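Local structure of N-acetylneuraminate lyase (4WOZ) at residues T254-G258 / N259-Q263. The protein is an enzyme of the dihydrodipicolinate synthetase family, built on a TIM barrel and assembled as a tetramer. Numbering follows the deposited sequence.
Sequences TDILG and NGLYQ
Leu-261 reaches back across the break between two helices to meet the side chains of Ile-256 and Leu-257. CD1 of Leu-261 does the touching on both, 3.7 Å from CG2 of Ile-256 and 4.1 Å from CD2 of Leu-257; it meets the isoleucine at a slant, whereas the two leucines run alongside each other in the same direction. In Ile-256 the CG2 branch lies opposite the backbone N and faces Leu-261, while the isoleucine side chain also touches Thr-264, Ile-265 and Leu-268 of helix 261-271. The last turn of the first helix tightens at Asn-259. The N of Asn-259 bonds to O of Ile-256 at 3.1 Å, arriving well above the carbonyl plane, and also to O of Asp-255; neither bond is straight (137° at Ile-256 O), and the one to Asp-255 is weak. Gly-260 N follows with a weak bond to O of Leu-257 (3.4 Å), whose oxygen also accepts from a water that in turn takes the N-H of Leu-261. With CG anti to its N (chi1 -164°), Asn-259 sends its amide away from this turn, where ND2 bonds to Thr-264 OG1 and Met-290 O. Gly-260 then turns the chain at positive phi (112°), a conformation in which a CB would collide with the preceding carbonyl oxygen. This is a helix C-terminus ended by a glycine of positive phi, running directly into the next helix, with Gly-260 both ending helix 239-259 and standing at the N-cap of helix 261-271, in the helical C-terminal region that follows the eight-stranded TIM barrel.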
loop_
_atom_site.group_PDB
_atom_site.type_symbol
_atom_site.label_atom_id
_atom_site.label_comp_id
_atom_site.label_asym_id
_atom_site.label_seq_id
_atom_site.Cartn_x
_atom_site.Cartn_y
_atom_site.Cartn_z
ATOM N N THR A 254 -22.969 2.454 -6.127
ATOM C CA THR A 254 -22.735 1.949 -4.791
ATOM C C THR A 254 -23.448 0.609 -4.602
ATOM O O THR A 254 -22.861 -0.350 -4.090
ATOM C CB THR A 254 -23.228 2.952 -3.732
ATOM O OG1 THR A 254 -22.458 4.162 -3.824
ATOM C CG2 THR A 254 -23.080 2.369 -2.341
ATOM N N ASP A 255 -24.711 0.543 -5.016
ATOM C CA ASP A 255 -25.481 -0.691 -4.880
ATOM C C ASP A 255 -24.906 -1.802 -5.742
ATOM O O ASP A 255 -24.841 -2.961 -5.317
ATOM C CB ASP A 255 -26.949 -0.457 -5.246
ATOM C CG ASP A 255 -27.679 0.367 -4.208
ATOM O OD1 ASP A 255 -27.237 0.367 -3.041
ATOM O OD2 ASP A 255 -28.696 1.005 -4.548
ATOM N N ILE A 256 -24.486 -1.452 -6.952
ATOM C CA ILE A 256 -23.902 -2.429 -7.861
ATOM C C ILE A 256 -22.649 -3.058 -7.252
ATOM O O ILE A 256 -22.501 -4.284 -7.244
ATOM C CB ILE A 256 -23.519 -1.779 -9.214
ATOM C CG1 ILE A 256 -24.789 -1.411 -9.984
ATOM C CG2 ILE A 256 -22.630 -2.722 -10.023
ATOM C CD1 ILE A 256 -24.528 -0.826 -11.349
ATOM N N LEU A 257 -21.752 -2.219 -6.739
ATOM C CA LEU A 257 -20.513 -2.709 -6.144
ATOM C C LEU A 257 -20.777 -3.622 -4.952
ATOM O O LEU A 257 -20.117 -4.647 -4.785
ATOM C CB LEU A 257 -19.623 -1.533 -5.717
ATOM C CG LEU A 257 -19.002 -0.710 -6.852
ATOM C CD1 LEU A 257 -18.292 0.498 -6.273
ATOM C CD2 LEU A 257 -18.030 -1.566 -7.638
ATOM N N GLY A 258 -21.751 -3.248 -4.131
ATOM C CA GLY A 258 -22.078 -4.049 -2.966
ATOM C C GLY A 258 -22.716 -5.391 -3.288
ATOM O O GLY A 258 -22.656 -6.314 -2.477
ATOM N N ASN A 259 -23.316 -5.508 -4.470
ATOM C CA ASN A 259 -23.990 -6.738 -4.880
ATOM C C ASN A 259 -23.153 -7.602 -5.822
ATOM O O ASN A 259 -23.527 -8.729 -6.133
ATOM C CB ASN A 259 -25.322 -6.391 -5.563
ATOM C CG ASN A 259 -26.256 -7.587 -5.673
ATOM O OD1 ASN A 259 -26.551 -8.244 -4.675
ATOM N ND2 ASN A 259 -26.739 -7.865 -6.882
ATOM N N GLY A 260 -22.015 -7.077 -6.264
ATOM C CA GLY A 260 -21.171 -7.811 -7.190
ATOM C C GLY A 260 -21.219 -7.065 -8.509
ATOM O O GLY A 260 -22.184 -7.185 -9.274
ATOM N N LEU A 261 -20.168 -6.293 -8.764
ATOM C CA LEU A 261 -20.049 -5.460 -9.953
ATOM C C LEU A 261 -20.522 -6.034 -11.274
ATOM O O LEU A 261 -21.563 -5.634 -11.795
ATOM C CB LEU A 261 -18.601 -4.983 -10.115
ATOM C CG LEU A 261 -18.299 -4.137 -11.360
ATOM C CD1 LEU A 261 -19.164 -2.887 -11.362
ATOM C CD2 LEU A 261 -16.819 -3.762 -11.381
ATOM N N TYR A 262 -19.746 -6.954 -11.829
ATOM C CA TYR A 262 -20.076 -7.530 -13.119
ATOM C C TYR A 262 -21.364 -8.332 -13.156
ATOM O O TYR A 262 -22.120 -8.235 -14.124
ATOM C CB TYR A 262 -18.904 -8.368 -13.618
ATOM C CG TYR A 262 -17.652 -7.538 -13.808
ATOM C CD1 TYR A 262 -17.638 -6.459 -14.692
ATOM C CD2 TYR A 262 -16.491 -7.816 -13.090
ATOM C CE1 TYR A 262 -16.497 -5.679 -14.857
ATOM C CE2 TYR A 262 -15.347 -7.041 -13.247
ATOM C CZ TYR A 262 -15.356 -5.978 -14.133
ATOM O OH TYR A 262 -14.221 -5.219 -14.296
ATOM N N GLN A 263 -21.621 -9.112 -12.111
ATOM C CA GLN A 263 -22.839 -9.913 -12.063
ATOM C C GLN A 263 -24.062 -9.010 -12.085
ATOM O O GLN A 263 -25.004 -9.252 -12.836
ATOM C CB GLN A 263 -22.883 -10.781 -10.805
ATOM C CG GLN A 263 -21.863 -11.910 -10.774
ATOM C CD GLN A 263 -20.509 -11.468 -10.255
ATOM O OE1 GLN A 263 -20.234 -10.273 -10.131
ATOM N NE2 GLN A 263 -19.652 -12.437 -9.949
HETATM O O HOH W 1 -18.330 -5.974 -6.733
#